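Local coordinates for PTS EIIA type-4 domain-containing protein (Streptococcus agalactiae NEM316, PDB 4TKZ) that probably acts as the cytoplasmic EIIA component of a mannose-type sugar phosphotransferase system, relaying phosphoryl groups during sugar uptake, at residues M1-P13 against E51-D63. Sequence-based numbering, arbitrary orientation.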
loop_
_atom_site.group_PDB
_atom_site.type_symbol
_atom_site.label_atom_id
_atom_site.label_comp_id
_atom_site.label_asym_id
_atom_site.label_seq_id
_atom_site.Cartn_x
_atom_site.Cartn_y
_atom_site.Cartn_z
ATOM N N MET A 1 -20.178 -10.803 -10.463
ATOM C CA MET A 1 -18.809 -10.538 -10.040
ATOM C C MET A 1 -18.687 -9.147 -9.424
ATOM O O MET A 1 -19.493 -8.255 -9.708
ATOM C CB MET A 1 -17.862 -10.650 -11.236
ATOM C CG MET A 1 -17.895 -9.454 -12.186
ATOM S SD MET A 1 -19.304 -9.387 -13.322
ATOM C CE MET A 1 -18.983 -10.823 -14.346
ATOM N N ILE A 2 -17.690 -8.967 -8.566
ATOM C CA ILE A 2 -17.309 -7.631 -8.116
ATOM C C ILE A 2 -15.968 -7.296 -8.747
ATOM O O ILE A 2 -14.973 -7.971 -8.483
ATOM C CB ILE A 2 -17.198 -7.554 -6.581
ATOM C CG1 ILE A 2 -18.578 -7.736 -5.940
ATOM C CG2 ILE A 2 -16.589 -6.225 -6.153
ATOM C CD1 ILE A 2 -18.548 -8.140 -4.465
ATOM N N LYS A 3 -15.938 -6.281 -9.607
ATOM C CA LYS A 3 -14.691 -5.890 -10.260
ATOM C C LYS A 3 -13.845 -5.002 -9.346
ATOM O O LYS A 3 -14.359 -4.076 -8.714
ATOM C CB LYS A 3 -14.968 -5.182 -11.594
ATOM C CG LYS A 3 -13.693 -4.789 -12.329
ATOM C CD LYS A 3 -13.959 -4.221 -13.703
ATOM C CE LYS A 3 -12.673 -3.712 -14.327
ATOM N NZ LYS A 3 -12.810 -3.517 -15.804
ATOM N N ILE A 4 -12.547 -5.294 -9.274
ATOM C CA ILE A 4 -11.618 -4.533 -8.435
ATOM C C ILE A 4 -10.741 -3.646 -9.300
ATOM O O ILE A 4 -10.049 -4.133 -10.194
ATOM C CB ILE A 4 -10.730 -5.495 -7.602
ATOM C CG1 ILE A 4 -11.600 -6.315 -6.660
ATOM C CG2 ILE A 4 -9.671 -4.731 -6.794
ATOM C CD1 ILE A 4 -10.847 -7.424 -5.938
ATOM N N ILE A 5 -10.772 -2.341 -9.036
ATOM C CA ILE A 5 -9.970 -1.411 -9.809
ATOM C C ILE A 5 -9.026 -0.661 -8.891
ATOM O O ILE A 5 -9.449 -0.023 -7.917
ATOM C CB ILE A 5 -10.865 -0.403 -10.557
ATOM C CG1 ILE A 5 -11.880 -1.148 -11.417
ATOM C CG2 ILE A 5 -10.027 0.536 -11.424
ATOM C CD1 ILE A 5 -12.841 -0.206 -12.190
ATOM N N ILE A 6 -7.741 -0.732 -9.211
ATOM C CA ILE A 6 -6.716 -0.053 -8.437
ATOM C C ILE A 6 -6.228 1.195 -9.163
ATOM O O ILE A 6 -5.682 1.103 -10.277
ATOM C CB ILE A 6 -5.513 -0.982 -8.205
ATOM C CG1 ILE A 6 -5.948 -2.275 -7.508
ATOM C CG2 ILE A 6 -4.444 -0.286 -7.361
ATOM C CD1 ILE A 6 -4.827 -3.322 -7.413
ATOM N N VAL A 7 -6.420 2.356 -8.540
ATOM C CA VAL A 7 -5.942 3.610 -9.109
ATOM C C VAL A 7 -4.976 4.269 -8.144
ATOM O O VAL A 7 -5.333 4.547 -6.998
ATOM C CB VAL A 7 -7.105 4.591 -9.385
ATOM C CG1 VAL A 7 -6.641 5.681 -10.334
ATOM C CG2 VAL A 7 -8.294 3.845 -9.946
ATOM N N ALA A 8 -3.747 4.519 -8.590
ATOM C CA ALA A 8 -2.749 5.111 -7.705
ATOM C C ALA A 8 -1.634 5.816 -8.465
ATOM O O ALA A 8 -1.442 5.590 -9.657
ATOM C CB ALA A 8 -2.171 4.033 -6.766
ATOM N N HIS A 9 -0.915 6.680 -7.752
ATOM C CA HIS A 9 0.195 7.451 -8.297
ATOM C C HIS A 9 1.355 6.578 -8.772
ATOM O O HIS A 9 1.728 5.602 -8.110
ATOM C CB HIS A 9 0.720 8.415 -7.225
ATOM C CG HIS A 9 -0.225 9.531 -6.887
ATOM N ND1 HIS A 9 -1.238 9.394 -5.960
ATOM C CD2 HIS A 9 -0.293 10.807 -7.332
ATOM C CE1 HIS A 9 -1.901 10.535 -5.866
ATOM N NE2 HIS A 9 -1.343 11.409 -6.683
ATOM N N GLY A 10 1.950 6.956 -9.896
ATOM C CA GLY A 10 3.060 6.215 -10.464
ATOM C C GLY A 10 2.645 4.827 -10.899
ATOM O O GLY A 10 1.508 4.626 -11.336
ATOM N N ASN A 11 3.567 3.874 -10.787
ATOM C CA ASN A 11 3.268 2.486 -11.100
ATOM C C ASN A 11 3.002 1.644 -9.845
ATOM O O ASN A 11 3.200 0.440 -9.853
ATOM C CB ASN A 11 4.376 1.882 -11.974
ATOM C CG ASN A 11 4.426 2.521 -13.362
ATOM O OD1 ASN A 11 5.255 3.390 -13.632
ATOM N ND2 ASN A 11 3.521 2.106 -14.236
ATOM N N PHE A 12 2.554 2.307 -8.778
ATOM C CA PHE A 12 2.000 1.656 -7.577
ATOM C C PHE A 12 0.983 0.570 -7.962
ATOM O O PHE A 12 1.070 -0.535 -7.443
ATOM C CB PHE A 12 1.375 2.748 -6.677
ATOM C CG PHE A 12 0.832 2.285 -5.317
ATOM C CD1 PHE A 12 -0.047 1.212 -5.184
ATOM C CD2 PHE A 12 1.121 3.034 -4.185
ATOM C CE1 PHE A 12 -0.561 0.855 -3.945
ATOM C CE2 PHE A 12 0.618 2.684 -2.935
ATOM C CZ PHE A 12 -0.227 1.593 -2.817
ATOM N N PRO A 13 0.009 0.868 -8.852
ATOM C CA PRO A 13 -0.907 -0.240 -9.166
ATOM C C PRO A 13 -0.198 -1.463 -9.743
ATOM O O PRO A 13 -0.503 -2.581 -9.313
ATOM C CB PRO A 13 -1.845 0.372 -10.214
ATOM C CG PRO A 13 -1.883 1.825 -9.849
ATOM C CD PRO A 13 -0.449 2.129 -9.486
ATOM N N GLU A 51 -13.214 1.302 -17.742
ATOM C CA GLU A 51 -13.182 0.065 -16.960
ATOM C C GLU A 51 -14.538 -0.288 -16.347
ATOM O O GLU A 51 -14.784 -1.445 -16.035
ATOM C CB GLU A 51 -12.093 0.116 -15.878
ATOM C CG GLU A 51 -10.676 0.250 -16.424
ATOM C CD GLU A 51 -10.220 -0.974 -17.211
ATOM O OE1 GLU A 51 -10.774 -2.079 -17.006
ATOM O OE2 GLU A 51 -9.309 -0.827 -18.054
ATOM N N VAL A 52 -15.423 0.694 -16.185
ATOM C CA VAL A 52 -16.700 0.435 -15.513
ATOM C C VAL A 52 -17.916 0.250 -16.432
ATOM O O VAL A 52 -18.995 -0.083 -15.946
ATOM C CB VAL A 52 -17.045 1.518 -14.445
ATOM C CG1 VAL A 52 -15.926 1.661 -13.446
ATOM C CG2 VAL A 52 -17.339 2.863 -15.108
ATOM N N ILE A 53 -17.742 0.454 -17.739
ATOM C CA ILE A 53 -18.854 0.397 -18.704
ATOM C C ILE A 53 -19.810 -0.765 -18.441
ATOM O O ILE A 53 -21.017 -0.580 -18.314
ATOM C CB ILE A 53 -18.342 0.228 -20.154
ATOM C CG1 ILE A 53 -17.418 1.380 -20.549
ATOM C CG2 ILE A 53 -19.521 0.098 -21.137
ATOM C CD1 ILE A 53 -16.713 1.178 -21.883
ATOM N N ASP A 54 -19.246 -1.961 -18.335
ATOM C CA ASP A 54 -20.048 -3.174 -18.324
ATOM C C ASP A 54 -20.079 -3.878 -16.971
ATOM O O ASP A 54 -20.325 -5.086 -16.896
ATOM C CB ASP A 54 -19.528 -4.131 -19.398
ATOM C CG ASP A 54 -19.638 -3.548 -20.787
ATOM O OD1 ASP A 54 -20.777 -3.394 -21.259
ATOM O OD2 ASP A 54 -18.593 -3.229 -21.399
ATOM N N PHE A 55 -19.844 -3.127 -15.901
ATOM C CA PHE A 55 -19.879 -3.702 -14.558
ATOM C C PHE A 55 -20.842 -2.952 -13.633
ATOM O O PHE A 55 -21.009 -1.735 -13.743
ATOM C CB PHE A 55 -18.459 -3.795 -13.984
ATOM C CG PHE A 55 -17.568 -4.740 -14.744
ATOM C CD1 PHE A 55 -16.868 -4.306 -15.867
ATOM C CD2 PHE A 55 -17.442 -6.067 -14.352
ATOM C CE1 PHE A 55 -16.067 -5.159 -16.578
ATOM C CE2 PHE A 55 -16.630 -6.936 -15.060
ATOM C CZ PHE A 55 -15.936 -6.480 -16.174
ATOM N N LYS A 56 -21.499 -3.694 -12.745
ATOM C CA LYS A 56 -22.542 -3.136 -11.893
ATOM C C LYS A 56 -22.060 -2.982 -10.450
ATOM O O LYS A 56 -22.483 -2.066 -9.735
ATOM C CB LYS A 56 -23.779 -4.035 -11.968
ATOM C CG LYS A 56 -24.898 -3.717 -10.992
ATOM C CD LYS A 56 -26.009 -4.757 -11.129
ATOM C CE LYS A 56 -27.103 -4.582 -10.085
ATOM N NZ LYS A 56 -28.104 -5.691 -10.149
ATOM N N GLU A 57 -21.171 -3.885 -10.038
ATOM C CA GLU A 57 -20.618 -3.903 -8.686
ATOM C C GLU A 57 -19.111 -3.714 -8.782
ATOM O O GLU A 57 -18.407 -4.585 -9.293
ATOM C CB GLU A 57 -20.929 -5.242 -8.019
ATOM C CG GLU A 57 -22.411 -5.604 -8.016
ATOM C CD GLU A 57 -23.212 -4.831 -6.985
ATOM O OE1 GLU A 57 -22.600 -4.158 -6.126
ATOM O OE2 GLU A 57 -24.460 -4.904 -7.027
ATOM N N ILE A 58 -18.621 -2.575 -8.297
ATOM C CA ILE A 58 -17.232 -2.170 -8.523
ATOM C C ILE A 58 -16.568 -1.635 -7.259
ATOM O O ILE A 58 -17.085 -0.733 -6.592
ATOM C CB ILE A 58 -17.134 -1.100 -9.635
ATOM C CG1 ILE A 58 -17.638 -1.668 -10.961
ATOM C CG2 ILE A 58 -15.707 -0.597 -9.805
ATOM C CD1 ILE A 58 -18.497 -0.696 -11.742
ATOM N N LEU A 59 -15.414 -2.201 -6.924
ATOM C CA LEU A 59 -14.661 -1.697 -5.792
ATOM C C LEU A 59 -13.411 -1.014 -6.315
ATOM O O LEU A 59 -12.579 -1.643 -6.969
ATOM C CB LEU A 59 -14.307 -2.837 -4.824
ATOM C CG LEU A 59 -13.452 -2.439 -3.617
ATOM C CD1 LEU A 59 -14.133 -1.378 -2.754
ATOM C CD2 LEU A 59 -13.110 -3.659 -2.788
ATOM N N VAL A 60 -13.278 0.273 -6.018
ATOM C CA VAL A 60 -12.115 1.036 -6.447
ATOM C C VAL A 60 -11.173 1.299 -5.281
ATOM O O VAL A 60 -11.528 1.973 -4.295
ATOM C CB VAL A 60 -12.496 2.381 -7.079
ATOM C CG1 VAL A 60 -11.233 3.072 -7.578
ATOM C CG2 VAL A 60 -13.495 2.183 -8.218
ATOM N N LEU A 61 -9.962 0.763 -5.389
ATOM C CA LEU A 61 -8.991 0.924 -4.321
ATOM C C LEU A 61 -7.969 1.979 -4.718
ATOM O O LEU A 61 -7.258 1.824 -5.706
ATOM C CB LEU A 61 -8.306 -0.419 -4.043
ATOM C CG LEU A 61 -9.328 -1.542 -3.841
ATOM C CD1 LEU A 61 -8.600 -2.870 -3.595
ATOM C CD2 LEU A 61 -10.249 -1.196 -2.668
ATOM N N THR A 62 -7.887 3.058 -3.952
ATOM C CA THR A 62 -6.984 4.142 -4.322
ATOM C C THR A 62 -5.984 4.417 -3.247
ATOM O O THR A 62 -6.222 4.098 -2.085
ATOM C CB THR A 62 -7.738 5.455 -4.585
ATOM O OG1 THR A 62 -8.252 5.974 -3.347
ATOM C CG2 THR A 62 -8.875 5.218 -5.569
ATOM N N ASP A 63 -4.879 5.051 -3.619
ATOM C CA ASP A 63 -3.763 5.149 -2.691
ATOM C C ASP A 63 -3.979 6.111 -1.539
ATOM O O ASP A 63 -3.758 5.758 -0.380
ATOM C CB ASP A 63 -2.436 5.434 -3.412
ATOM C CG ASP A 63 -2.492 6.629 -4.343
ATOM O OD1 ASP A 63 -3.578 7.203 -4.571
ATOM O OD2 ASP A 63 -1.416 6.995 -4.863
HETATM O O HOH W 1 -19.929 -6.118 -11.418
#
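Lys3 and Ile5 each trade backbone bonds with strand 57-62, an example of how a parallel pair settles its polar atoms. The N-H groups of Lys3, Ile5 and Val7 go to the carbonyl oxygens of Glu57, Leu59 and Leu61 respectively, while the carbonyls of Lys3 and Ile5 take the N-H of Leu59 and Leu61; Asp63 N to Val7 O, at 3.4 Å, is weak. Water 1 opens the ladder, donating to Met1 O and accepting from Glu57 N. These are the two central strands of a 2-1-3-4 parallel sheet, the alpha/beta fold of mannose-type EIIA domains. At its carboxyl end, where relatives carry the histidine that is phosphorylated, a role His9 probably shares, Asp63 OD2 accepts twice: from His9 ND1 at 2.6 Å, in the ring plane and on the syn lone pair, and from His9 N at 2.9 Å, from above the carboxylate plane. The ND1 bond helps to fix the turn of the imidazole. On the face of Ile5 and Val60, Lys3 runs extended (chi1 -178°), and CD sits over the centre of the Phe55 ring, 3.6 Å from its centroid, a CH-pi contact. NZ meets Glu51 twice, through a salt bridge to OE1 (2.8 Å) on the anti lone pair and a hydrogen bond to backbone O (2.9 Å).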